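Local coordinates for protein UDP-N-acetylglucosamine 2-epimerase (Listeria monocytogenes, PDB 3OT5) that probably interconverts UDP-N-acetylglucosamine and UDP-N-acetylmannosamine by inverting the configuration at C2 of the sugar, at residues L324-T329 with K342-N347; M229-R234 with F306-G311; M244-R249 with T346-L351; N297-S302 with E314-M319. All blocks are in the same frame, centred on the assembly; numbering follows the deposited sequence.

How the interactions relate
All four contacts lie in the Rossmann-like domain built on the six-stranded parallel sheet. Interactions 1 and 2 hold adjoining parts of that sheet and touch each other, L326 N of the first probably bonding to T307 O of the second. Interaction 2 is the most buried of the set and is dominated by backbone and side-chain hydrogen bonds. Interaction 1 works at the edge strand, where strand pairing gives way to a water bridge. Interaction 3 shares T346 and N347 with it and packs two outer helices, apolar inside with an ion pair outside. Interaction 4 joins helices on the opposite face of the sheet, with no hydrogen bond between its segments.

Interaction 1: L324-T329 with K342-N347; sequences LVLRDT and KLIGTN
V325 is tied to the neighbouring strand through both of its backbone polar groups. V325 N donates to K342 O at 2.7 Å, with an N-H...O angle of 168°, and I344 N donates to V325 O at 3.1 Å. G345 N also approaches V325 O, but at 3.4 Å and 125° that bond is weak. Beyond the paired residues the chains stay close, with a CA-H...O contact of 3.2 Å from L326 CA to G345 O.

The register, L324 beside K342 and V325 beside L343, is that of parallel strands in a beta-alpha-beta unit made of strand 323-325, helix 333-338 and strand 341-343. It is the last such unit of the Rossmann-like sheet, and 341-343 is an outermost strand within the chain.

Apolar contacts divide between the two faces. On the L324 side, I344 places CG1 between its backbone N and carbonyl carbon (chi1 69°), which swings CD1 to within 3.7 Å of L324 CB and next to L326 CD2. On the other face V325 CG1 crosses L343 CD1 at 3.8 Å.

The polar link after the strands runs through a water, which accepts from T346 N at 2.8 Å and donates to D328 OD2. The guanidinium of R327 points elsewhere, into a salt bridge with E331.

Interaction 2: M229-R234 with F306-G311; sequences MTAHRR and FTDSGG
D308 and the backbone of H232 and R233 form the tight end of this contact. H232 N donates to D308 OD1 at 3.0 Å along a nearly straight 169° path, using the oxygen's syn lone pair, and this bond ties the loop to the strand end. R233 N reaches D308 OD2 at 2.8 Å, although the position of that oxygen is less certain. D308 CG stands between its own backbone N and carbonyl carbon (chi1 64°), and this turns the carboxylate toward the two consecutive N-H groups. N236 ND2 adds a further bond to OD2, which probably restrains the rotation of the carboxylate.

Close packing continues inward through two threonines lying side by side. T307 OG1 donates to T230 OG1 at 2.8 Å and accepts from S309 N at 2.9 Å in an ST turn, so a single hydroxyl connects the two segments and shapes the turn after its strand. T230 N then bonds F306 O at 3.0 Å, and M229 CG meets F306 CB at 4.0 Å.

The outer side is looser. The imidazole of H232 turns to the ring of H265, while the guanidinium of R233 is tilted 66° from the carboxylate plane, its NE 5.2 Å from D308 OD2.

M229 and F306 form a parallel bridge between central strands 225-229 and 302-307. The loops past their C-terminal ends, where Rossmann-like folds commonly place their sites, lead into helices 234-237 and 310-315. On the M229 and F306 face, helix 240-254 closes over the sheet through V248.

Interaction 3: M244-R249 with T346-L351; sequences MFEAVR and TNKENL
The ammonium of K348 reaches E246 in a salt bridge, NZ to OE2, of 3.3 Å, the one hydrogen bond between the two segments. It meets the oxygen from above, 60° out of the carboxylate plane, so the pairing is long and lacks in-plane geometry. K348 is fully extended, with CG anti to its backbone N (chi1 -178°). This carries the chain across the flank of helix 240-254: K348 CG lies 3.7 Å from A247 CB, and K348 CE 3.5 Å from E246 CB.

Beneath this bridge the contact is apolar. A247, whose small side chain points at helix 348-360, admits L351, and L351 CD2 approaches A247 CB to 3.5 Å, tighter than usual van der Waals contact. L351 CD2 also comes within 3.7 Å of M244 CB. M244 SD rests 3.6 Å from T346 CB, just before the second helix begins. L326 touches both M244 and L351 from the sheet side.

Alanine at the closest approach lets the first turn of helix 348-360 lie close to helix 240-254. With the ion pair on the outer side and both of its residues partly exposed, cohesion here probably depends more on carbon packing than on charge.

Interaction 4: N297-S302 with E314-M319; sequences NFLRKS and EEAPGM
L299 and M319 reach across to the opposing segment through contrasting torsions. L299 holds CG anti to its backbone N (chi1 -158°), sending both methyls out toward A316. M319 instead turns at chi2 (-77°), which brings SD back along the flank of R300, and a further bend at chi3 (59°) sets CE at the guanidinium edge.

L299 CD2 rests 3.7 Å from A316 CA and 4.1 Å from A316 CB, with CD1 also 4.1 Å from that methyl, so the leucine end straddles the alanine. L299 CD2 also lies 4.3 Å from M319 CG. These separations describe ordinary, unstrained packing. On the outer side M319 SD lies 4.1 Å from R300 CB, and M319 CE sits near the plane of the R300 guanidinium. The arginine chain is extended from CG to NE and exposed; a triethylene glycol molecule, probably from crystallisation, lies near its tip.

No hydrogen bond links the segments. E315, beside the contact, bonds H296 NE2 through OE2.

The chain passes from helix 292-301 through strand 302-307 to helix 310-315. L299 packs on L228 and A316 on V323, residues of the strands flanking 302-307. Two adjacent crossover helices meeting on one face of a parallel sheet, as here, form an outer layer of the three-layer alpha-beta-alpha Rossmann fold.

Interaction 1: L324-T329 with K342-N347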
loop_
_atom_site.group_PDB
_atom_site.type_symbol
_atom_site.label_atom_id
_atom_site.label_comp_id
_atom_site.label_asym_id
_atom_site.label_seq_id
_atom_site.Cartn_x
_atom_site.Cartn_y
_atom_site.Cartn_z
ATOM N N LEU A 324 0.250 7.408 14.356
ATOM C CA LEU A 324 -0.458 8.652 14.686
ATOM C C LEU A 324 -0.652 9.337 13.335
ATOM O O LEU A 324 0.317 9.716 12.670
ATOM C CB LEU A 324 0.324 9.523 15.668
ATOM C CG LEU A 324 0.561 8.923 17.067
ATOM C CD1 LEU A 324 1.294 9.913 17.968
ATOM C CD2 LEU A 324 -0.751 8.510 17.710
ATOM N N VAL A 325 -1.909 9.462 12.916
ATOM C CA VAL A 325 -2.229 10.017 11.598
ATOM C C VAL A 325 -2.390 11.532 11.599
ATOM O O VAL A 325 -3.249 12.072 12.275
ATOM C CB VAL A 325 -3.464 9.324 11.015
ATOM C CG1 VAL A 325 -3.794 9.868 9.613
ATOM C CG2 VAL A 325 -3.212 7.810 10.959
ATOM N N LEU A 326 -1.544 12.195 10.813
ATOM C CA LEU A 326 -1.519 13.655 10.713
ATOM C C LEU A 326 -2.563 14.151 9.727
ATOM O O LEU A 326 -2.226 14.726 8.687
ATOM C CB LEU A 326 -0.126 14.114 10.281
ATOM C CG LEU A 326 1.018 13.595 11.156
ATOM C CD1 LEU A 326 2.376 14.102 10.659
ATOM C CD2 LEU A 326 0.796 13.931 12.612
ATOM N N ARG A 327 -3.831 13.909 10.051
ATOM C CA ARG A 327 -4.939 14.307 9.185
ATOM C C ARG A 327 -6.195 14.638 9.967
ATOM O O ARG A 327 -6.407 14.142 11.071
ATOM C CB ARG A 327 -5.311 13.184 8.205
ATOM C CG ARG A 327 -4.200 12.683 7.320
ATOM C CD ARG A 327 -4.760 11.827 6.222
ATOM N NE ARG A 327 -5.657 12.617 5.389
ATOM C CZ ARG A 327 -6.389 12.128 4.393
ATOM N NH1 ARG A 327 -6.342 10.834 4.090
ATOM N NH2 ARG A 327 -7.174 12.940 3.700
ATOM N N ASP A 328 -7.035 15.464 9.359
ATOM C CA ASP A 328 -8.309 15.868 9.950
ATOM C C ASP A 328 -9.404 14.890 9.554
ATOM O O ASP A 328 -10.415 14.755 10.239
ATOM C CB ASP A 328 -8.687 17.267 9.473
ATOM C CG ASP A 328 -7.761 18.336 10.003
ATOM O OD1 ASP A 328 -7.577 19.356 9.301
ATOM O OD2 ASP A 328 -7.215 18.158 11.115
ATOM N N THR A 329 -9.186 14.219 8.429
ATOM C CA THR A 329 -10.120 13.248 7.890
ATOM C C THR A 329 -9.335 12.024 7.452
ATOM O O THR A 329 -8.102 12.045 7.436
ATOM C CB THR A 329 -10.859 13.822 6.671
ATOM O OG1 THR A 329 -9.898 14.243 5.695
ATOM C CG2 THR A 329 -11.716 15.020 7.067
ATOM N N LYS A 342 -4.387 6.178 15.102
ATOM C CA LYS A 342 -5.021 7.275 15.825
ATOM C C LYS A 342 -5.044 8.524 14.956
ATOM O O LYS A 342 -4.001 9.001 14.514
ATOM C CB LYS A 342 -4.363 7.556 17.173
ATOM C CG LYS A 342 -4.664 6.484 18.219
ATOM C CD LYS A 342 -4.327 6.951 19.645
ATOM C CE LYS A 342 -4.713 5.881 20.667
ATOM N NZ LYS A 342 -4.560 6.324 22.090
ATOM N N LEU A 343 -6.247 9.013 14.662
ATOM C CA LEU A 343 -6.394 10.222 13.874
ATOM C C LEU A 343 -6.207 11.367 14.857
ATOM O O LEU A 343 -7.041 11.578 15.741
ATOM C CB LEU A 343 -7.768 10.288 13.217
ATOM C CG LEU A 343 -7.990 11.446 12.247
ATOM C CD1 LEU A 343 -7.039 11.325 11.069
ATOM C CD2 LEU A 343 -9.412 11.460 11.758
ATOM N N ILE A 344 -5.111 12.107 14.715
ATOM C CA ILE A 344 -4.823 13.198 15.643
ATOM C C ILE A 344 -4.714 14.574 15.003
ATOM O O ILE A 344 -4.451 15.553 15.689
ATOM C CB ILE A 344 -3.528 12.925 16.412
ATOM C CG1 ILE A 344 -2.317 13.006 15.482
ATOM C CG2 ILE A 344 -3.605 11.568 17.083
ATOM C CD1 ILE A 344 -1.013 12.908 16.215
ATOM N N GLY A 345 -4.904 14.675 13.697
ATOM C CA GLY A 345 -4.823 15.987 13.067
ATOM C C GLY A 345 -3.410 16.519 12.976
ATOM O O GLY A 345 -2.445 15.752 12.957
ATOM N N THR A 346 -3.285 17.836 12.925
ATOM C CA THR A 346 -1.982 18.459 12.764
ATOM C C THR A 346 -1.660 19.527 13.821
ATOM O O THR A 346 -0.654 20.224 13.712
ATOM C CB THR A 346 -1.893 19.094 11.365
ATOM O OG1 THR A 346 -2.858 20.149 11.257
ATOM C CG2 THR A 346 -2.170 18.039 10.280
ATOM N N ASN A 347 -2.506 19.654 14.836
ATOM C CA ASN A 347 -2.267 20.629 15.890
ATOM C C ASN A 347 -1.070 20.187 16.755
ATOM O O ASN A 347 -1.057 19.086 17.311
ATOM C CB ASN A 347 -3.522 20.807 16.746
ATOM C CG ASN A 347 -3.426 21.986 17.696
ATOM O OD1 ASN A 347 -4.283 22.170 18.559
ATOM N ND2 ASN A 347 -2.388 22.803 17.532
HETATM O O HOH W 1 -5.513 19.468 12.437
#

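Interaction 2: M229-R234 with F306-G311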
loop_
_atom_site.group_PDB
_atom_site.type_symbol
_atom_site.label_atom_id
_atom_site.label_comp_id
_atom_site.label_asym_id
_atom_site.label_seq_id
_atom_site.Cartn_x
_atom_site.Cartn_y
_atom_site.Cartn_z
ATOM N N MET A 229 8.706 9.931 10.955
ATOM C CA MET A 229 7.700 10.883 10.501
ATOM C C MET A 229 7.736 11.087 8.983
ATOM O O MET A 229 8.804 11.132 8.384
ATOM C CB MET A 229 7.906 12.236 11.158
ATOM C CG MET A 229 6.900 13.267 10.694
ATOM S SD MET A 229 7.183 14.866 11.416
ATOM C CE MET A 229 5.934 15.825 10.551
ATOM N N THR A 230 6.558 11.184 8.378
ATOM C CA THR A 230 6.426 11.458 6.949
ATOM C C THR A 230 5.134 12.236 6.760
ATOM O O THR A 230 4.150 12.020 7.475
ATOM C CB THR A 230 6.396 10.197 6.072
ATOM O OG1 THR A 230 5.279 9.369 6.430
ATOM C CG2 THR A 230 7.677 9.403 6.224
ATOM N N ALA A 231 5.163 13.162 5.818
ATOM C CA ALA A 231 4.025 13.978 5.498
ATOM C C ALA A 231 4.152 14.348 4.035
ATOM O O ALA A 231 5.125 15.003 3.642
ATOM C CB ALA A 231 4.004 15.226 6.370
ATOM N N HIS A 232 3.204 13.898 3.220
ATOM C CA HIS A 232 3.234 14.211 1.790
ATOM C C HIS A 232 1.935 14.836 1.253
ATOM O O HIS A 232 1.866 15.190 0.085
ATOM C CB HIS A 232 3.605 12.951 0.986
ATOM C CG HIS A 232 4.999 12.468 1.247
ATOM N ND1 HIS A 232 6.079 12.866 0.487
ATOM C CD2 HIS A 232 5.493 11.642 2.200
ATOM C CE1 HIS A 232 7.178 12.300 0.956
ATOM N NE2 HIS A 232 6.851 11.553 1.997
ATOM N N ARG A 233 0.922 14.984 2.099
ATOM C CA ARG A 233 -0.358 15.545 1.663
ATOM C C ARG A 233 -0.206 17.039 1.463
ATOM O O ARG A 233 0.392 17.729 2.285
ATOM C CB ARG A 233 -1.438 15.315 2.709
ATOM C CG ARG A 233 -1.672 13.864 3.098
ATOM C CD ARG A 233 -2.481 13.092 2.153
ATOM N NE ARG A 233 -3.814 13.665 2.013
ATOM C CZ ARG A 233 -4.825 13.033 1.430
ATOM N NH1 ARG A 233 -5.993 13.629 1.322
ATOM N NH2 ARG A 233 -4.668 11.795 0.975
ATOM N N ARG A 234 -0.775 17.539 0.384
ATOM C CA ARG A 234 -0.696 18.949 0.081
ATOM C C ARG A 234 -1.180 19.834 1.232
ATOM O O ARG A 234 -0.539 20.817 1.547
ATOM C CB ARG A 234 -1.494 19.263 -1.175
ATOM C CG ARG A 234 -1.498 20.747 -1.528
ATOM C CD ARG A 234 -2.256 21.007 -2.791
ATOM N NE ARG A 234 -1.694 20.272 -3.917
ATOM C CZ ARG A 234 -0.642 20.665 -4.629
ATOM N NH1 ARG A 234 0.006 21.788 -4.324
ATOM N NH2 ARG A 234 -0.219 19.917 -5.644
ATOM N N PHE A 306 4.443 8.865 12.690
ATOM C CA PHE A 306 3.521 9.949 12.395
ATOM C C PHE A 306 3.459 9.991 10.898
ATOM O O PHE A 306 4.487 10.102 10.270
ATOM C CB PHE A 306 4.053 11.321 12.806
ATOM C CG PHE A 306 4.068 11.583 14.283
ATOM C CD1 PHE A 306 2.913 11.998 14.935
ATOM C CD2 PHE A 306 5.259 11.526 15.004
ATOM C CE1 PHE A 306 2.934 12.291 16.305
ATOM C CE2 PHE A 306 5.289 11.817 16.358
ATOM C CZ PHE A 306 4.123 12.195 17.013
ATOM N N THR A 307 2.267 9.966 10.318
ATOM C CA THR A 307 2.170 9.999 8.884
ATOM C C THR A 307 0.819 10.458 8.421
ATOM O O THR A 307 -0.141 10.497 9.189
ATOM C CB THR A 307 2.383 8.570 8.289
ATOM O OG1 THR A 307 2.604 8.637 6.872
ATOM C CG2 THR A 307 1.190 7.693 8.575
ATOM N N ASP A 308 0.775 10.877 7.169
ATOM C CA ASP A 308 -0.473 11.218 6.531
ATOM C C ASP A 308 -0.595 10.299 5.297
ATOM O O ASP A 308 -1.447 10.509 4.430
ATOM C CB ASP A 308 -0.543 12.693 6.161
ATOM C CG ASP A 308 0.485 13.094 5.134
ATOM O OD1 ASP A 308 1.209 12.214 4.620
ATOM O OD2 ASP A 308 0.556 14.304 4.826
ATOM N N SER A 309 0.282 9.291 5.220
ATOM C CA SER A 309 0.265 8.331 4.118
ATOM C C SER A 309 -0.736 7.194 4.331
ATOM O O SER A 309 -0.797 6.586 5.403
ATOM C CB SER A 309 1.646 7.705 3.927
ATOM O OG SER A 309 1.566 6.603 3.027
ATOM N N GLY A 310 -1.489 6.884 3.296
ATOM C CA GLY A 310 -2.461 5.793 3.353
ATOM C C GLY A 310 -1.772 4.448 3.494
ATOM O O GLY A 310 -2.126 3.639 4.363
ATOM N N GLY A 311 -0.764 4.213 2.661
ATOM C CA GLY A 311 -0.036 2.949 2.710
ATOM C C GLY A 311 0.539 2.640 4.088
ATOM O O GLY A 311 0.443 1.513 4.573
#

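Interaction 3: M244-R249 with T346-L351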
loop_
_atom_site.group_PDB
_atom_site.type_symbol
_atom_site.label_atom_id
_atom_site.label_comp_id
_atom_site.label_asym_id
_atom_site.label_seq_id
_atom_site.Cartn_x
_atom_site.Cartn_y
_atom_site.Cartn_z
ATOM N N MET A 244 3.891 21.169 13.135
ATOM C CA MET A 244 4.205 19.749 13.254
ATOM C C MET A 244 5.692 19.486 13.554
ATOM O O MET A 244 5.993 18.655 14.409
ATOM C CB MET A 244 3.722 18.973 12.018
ATOM C CG MET A 244 2.210 19.083 11.826
ATOM S SD MET A 244 1.499 18.033 10.562
ATOM C CE MET A 244 2.471 18.475 9.124
ATOM N N PHE A 245 6.611 20.188 12.882
ATOM C CA PHE A 245 8.043 19.990 13.165
ATOM C C PHE A 245 8.355 20.447 14.586
ATOM O O PHE A 245 9.086 19.775 15.323
ATOM C CB PHE A 245 8.976 20.724 12.194
ATOM C CG PHE A 245 8.863 20.281 10.759
ATOM C CD1 PHE A 245 8.844 18.939 10.428
ATOM C CD2 PHE A 245 8.921 21.212 9.733
ATOM C CE1 PHE A 245 8.771 18.529 9.085
ATOM C CE2 PHE A 245 8.864 20.817 8.399
ATOM C CZ PHE A 245 8.789 19.470 8.077
ATOM N N GLU A 246 7.802 21.593 14.968
ATOM C CA GLU A 246 8.008 22.117 16.312
ATOM C C GLU A 246 7.519 21.099 17.332
ATOM O O GLU A 246 8.123 20.940 18.380
ATOM C CB GLU A 246 7.303 23.463 16.493
ATOM C CG GLU A 246 7.919 24.597 15.679
ATOM C CD GLU A 246 7.183 25.924 15.827
ATOM O OE1 GLU A 246 7.802 26.985 15.583
ATOM O OE2 GLU A 246 5.996 25.917 16.200
ATOM N N ALA A 247 6.441 20.392 17.002
ATOM C CA ALA A 247 5.882 19.384 17.896
ATOM C C ALA A 247 6.863 18.240 18.146
ATOM O O ALA A 247 7.132 17.902 19.295
ATOM C CB ALA A 247 4.582 18.832 17.330
ATOM N N VAL A 248 7.379 17.649 17.068
ATOM C CA VAL A 248 8.316 16.534 17.171
ATOM C C VAL A 248 9.653 16.971 17.790
ATOM O O VAL A 248 10.275 16.217 18.530
ATOM C CB VAL A 248 8.491 15.793 15.813
ATOM C CG1 VAL A 248 7.189 15.098 15.428
ATOM C CG2 VAL A 248 8.931 16.745 14.709
ATOM N N ARG A 249 10.088 18.190 17.495
ATOM C CA ARG A 249 11.301 18.725 18.101
ATOM C C ARG A 249 11.120 18.664 19.612
ATOM O O ARG A 249 11.977 18.162 20.343
ATOM C CB ARG A 249 11.491 20.181 17.690
ATOM C CG ARG A 249 12.632 20.920 18.373
ATOM C CD ARG A 249 14.015 20.529 17.866
ATOM N NE ARG A 249 15.051 21.285 18.572
ATOM C CZ ARG A 249 16.304 21.458 18.154
ATOM N NH1 ARG A 249 16.702 20.987 16.982
ATOM N NH2 ARG A 249 17.151 22.165 18.894
ATOM N N THR A 346 -3.285 17.836 12.925
ATOM C CA THR A 346 -1.982 18.459 12.764
ATOM C C THR A 346 -1.660 19.527 13.821
ATOM O O THR A 346 -0.654 20.224 13.712
ATOM C CB THR A 346 -1.893 19.094 11.365
ATOM O OG1 THR A 346 -2.858 20.149 11.257
ATOM C CG2 THR A 346 -2.170 18.039 10.280
ATOM N N ASN A 347 -2.506 19.654 14.836
ATOM C CA ASN A 347 -2.267 20.629 15.890
ATOM C C ASN A 347 -1.070 20.187 16.755
ATOM O O ASN A 347 -1.057 19.086 17.311
ATOM C CB ASN A 347 -3.522 20.807 16.746
ATOM C CG ASN A 347 -3.426 21.986 17.696
ATOM O OD1 ASN A 347 -4.283 22.170 18.559
ATOM N ND2 ASN A 347 -2.388 22.803 17.532
ATOM N N LYS A 348 -0.064 21.052 16.835
ATOM C CA LYS A 348 1.164 20.814 17.614
ATOM C C LYS A 348 0.923 20.228 19.020
ATOM O O LYS A 348 1.598 19.292 19.443
ATOM C CB LYS A 348 1.921 22.140 17.737
ATOM C CG LYS A 348 3.241 22.090 18.476
ATOM C CD LYS A 348 3.828 23.500 18.569
ATOM C CE LYS A 348 5.159 23.525 19.297
ATOM N NZ LYS A 348 5.755 24.902 19.312
ATOM N N GLU A 349 -0.037 20.780 19.743
ATOM C CA GLU A 349 -0.320 20.297 21.091
ATOM C C GLU A 349 -0.845 18.865 21.077
ATOM O O GLU A 349 -0.551 18.079 21.976
ATOM C CB GLU A 349 -1.307 21.218 21.825
ATOM C CG GLU A 349 -0.753 22.610 22.162
ATOM C CD GLU A 349 -0.429 23.459 20.940
ATOM O OE1 GLU A 349 -1.069 23.254 19.880
ATOM O OE2 GLU A 349 0.450 24.348 21.049
ATOM N N ASN A 350 -1.592 18.515 20.036
ATOM C CA ASN A 350 -2.162 17.186 19.941
ATOM C C ASN A 350 -1.065 16.176 19.530
ATOM O O ASN A 350 -1.083 15.023 19.958
ATOM C CB ASN A 350 -3.349 17.189 18.965
ATOM C CG ASN A 350 -4.365 16.105 19.271
ATOM O OD1 ASN A 350 -4.707 15.871 20.436
ATOM N ND2 ASN A 350 -4.907 15.491 18.232
ATOM N N LEU A 351 -0.120 16.604 18.693
ATOM C CA LEU A 351 0.998 15.726 18.305
ATOM C C LEU A 351 1.788 15.315 19.555
ATOM O O LEU A 351 2.022 14.121 19.795
ATOM C CB LEU A 351 1.941 16.408 17.305
ATOM C CG LEU A 351 1.778 16.249 15.776
ATOM C CD1 LEU A 351 0.480 16.843 15.319
ATOM C CD2 LEU A 351 2.946 16.822 14.982
#

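Interaction 4: N297-S302 with E314-M319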
loop_
_atom_site.group_PDB
_atom_site.type_symbol
_atom_site.label_atom_id
_atom_site.label_comp_id
_atom_site.label_asym_id
_atom_site.label_seq_id
_atom_site.Cartn_x
_atom_site.Cartn_y
_atom_site.Cartn_z
ATOM N N ASN A 297 11.829 -1.218 6.291
ATOM C CA ASN A 297 12.874 -1.639 7.220
ATOM C C ASN A 297 13.054 -0.678 8.403
ATOM O O ASN A 297 13.344 -1.117 9.521
ATOM C CB ASN A 297 14.155 -1.914 6.446
ATOM C CG ASN A 297 14.030 -3.168 5.569
ATOM O OD1 ASN A 297 14.178 -4.297 6.053
ATOM N ND2 ASN A 297 13.792 -2.966 4.280
ATOM N N PHE A 298 12.859 0.619 8.172
ATOM C CA PHE A 298 12.923 1.599 9.262
ATOM C C PHE A 298 11.704 1.435 10.118
ATOM O O PHE A 298 11.763 1.447 11.344
ATOM C CB PHE A 298 12.983 3.038 8.741
ATOM C CG PHE A 298 14.370 3.538 8.518
ATOM C CD1 PHE A 298 14.944 4.411 9.436
ATOM C CD2 PHE A 298 15.116 3.115 7.434
ATOM C CE1 PHE A 298 16.219 4.881 9.264
ATOM C CE2 PHE A 298 16.405 3.577 7.245
ATOM C CZ PHE A 298 16.962 4.463 8.167
ATOM N N LEU A 299 10.590 1.256 9.436
ATOM C CA LEU A 299 9.308 1.088 10.065
ATOM C C LEU A 299 9.398 -0.063 11.056
ATOM O O LEU A 299 8.965 0.061 12.206
ATOM C CB LEU A 299 8.270 0.811 8.971
ATOM C CG LEU A 299 6.803 1.077 9.232
ATOM C CD1 LEU A 299 6.619 2.554 9.608
ATOM C CD2 LEU A 299 5.996 0.722 8.006
ATOM N N ARG A 300 10.016 -1.168 10.644
ATOM C CA ARG A 300 10.127 -2.337 11.525
ATOM C C ARG A 300 10.750 -2.052 12.886
ATOM O O ARG A 300 10.310 -2.615 13.896
ATOM C CB ARG A 300 10.896 -3.481 10.855
ATOM C CG ARG A 300 11.076 -4.683 11.787
ATOM C CD ARG A 300 11.609 -5.896 11.092
ATOM N NE ARG A 300 11.767 -7.009 12.024
ATOM C CZ ARG A 300 10.795 -7.848 12.381
ATOM N NH1 ARG A 300 11.059 -8.828 13.238
ATOM N NH2 ARG A 300 9.561 -7.720 11.894
ATOM N N LYS A 301 11.774 -1.198 12.920
ATOM C CA LYS A 301 12.455 -0.872 14.177
ATOM C C LYS A 301 11.871 0.368 14.861
ATOM O O LYS A 301 12.341 0.787 15.916
ATOM C CB LYS A 301 13.958 -0.690 13.917
ATOM C CG LYS A 301 14.818 -0.451 15.170
ATOM C CD LYS A 301 14.652 -1.567 16.214
ATOM C CE LYS A 301 15.532 -1.336 17.444
ATOM N NZ LYS A 301 15.315 -2.377 18.482
ATOM N N SER A 302 10.825 0.939 14.275
ATOM C CA SER A 302 10.193 2.133 14.824
ATOM C C SER A 302 9.295 1.830 16.027
ATOM O O SER A 302 8.688 0.760 16.117
ATOM C CB SER A 302 9.385 2.834 13.736
ATOM O OG SER A 302 10.224 3.177 12.645
ATOM N N GLU A 314 -1.709 1.162 6.702
ATOM C CA GLU A 314 -2.055 -0.240 6.554
ATOM C C GLU A 314 -0.876 -1.165 6.767
ATOM O O GLU A 314 -1.060 -2.297 7.199
ATOM C CB GLU A 314 -2.651 -0.478 5.180
ATOM C CG GLU A 314 -3.873 0.384 4.941
ATOM C CD GLU A 314 -4.543 0.120 3.609
ATOM O OE1 GLU A 314 -5.339 0.988 3.189
ATOM O OE2 GLU A 314 -4.277 -0.940 2.991
ATOM N N GLU A 315 0.323 -0.664 6.474
ATOM C CA GLU A 315 1.567 -1.426 6.580
ATOM C C GLU A 315 2.206 -1.395 7.952
ATOM O O GLU A 315 2.641 -2.427 8.446
ATOM C CB GLU A 315 2.569 -0.927 5.533
ATOM C CG GLU A 315 2.097 -1.188 4.119
ATOM C CD GLU A 315 2.914 -0.462 3.048
ATOM O OE1 GLU A 315 2.458 -0.440 1.905
ATOM O OE2 GLU A 315 3.976 0.107 3.349
ATOM N N ALA A 316 2.245 -0.223 8.572
ATOM C CA ALA A 316 2.858 -0.069 9.889
ATOM C C ALA A 316 2.277 -1.020 10.935
ATOM O O ALA A 316 3.034 -1.637 11.692
ATOM C CB ALA A 316 2.755 1.368 10.361
ATOM N N PRO A 317 0.938 -1.139 10.995
ATOM C CA PRO A 317 0.346 -2.063 11.950
ATOM C C PRO A 317 0.697 -3.511 11.608
ATOM O O PRO A 317 0.590 -4.391 12.463
ATOM C CB PRO A 317 -1.145 -1.789 11.815
ATOM C CG PRO A 317 -1.212 -0.405 11.335
ATOM C CD PRO A 317 -0.086 -0.279 10.384
ATOM N N GLY A 318 1.095 -3.751 10.360
ATOM C CA GLY A 318 1.539 -5.076 9.923
ATOM C C GLY A 318 2.847 -5.397 10.643
ATOM O O GLY A 318 3.195 -6.559 10.825
ATOM N N MET A 319 3.577 -4.348 11.032
ATOM C CA MET A 319 4.836 -4.478 11.775
ATOM C C MET A 319 4.547 -4.343 13.270
ATOM O O MET A 319 5.431 -4.511 14.094
ATOM C CB MET A 319 5.793 -3.350 11.399
ATOM C CG MET A 319 6.113 -3.192 9.891
ATOM S SD MET A 319 7.276 -4.399 9.267
ATOM C CE MET A 319 6.416 -5.912 9.626
#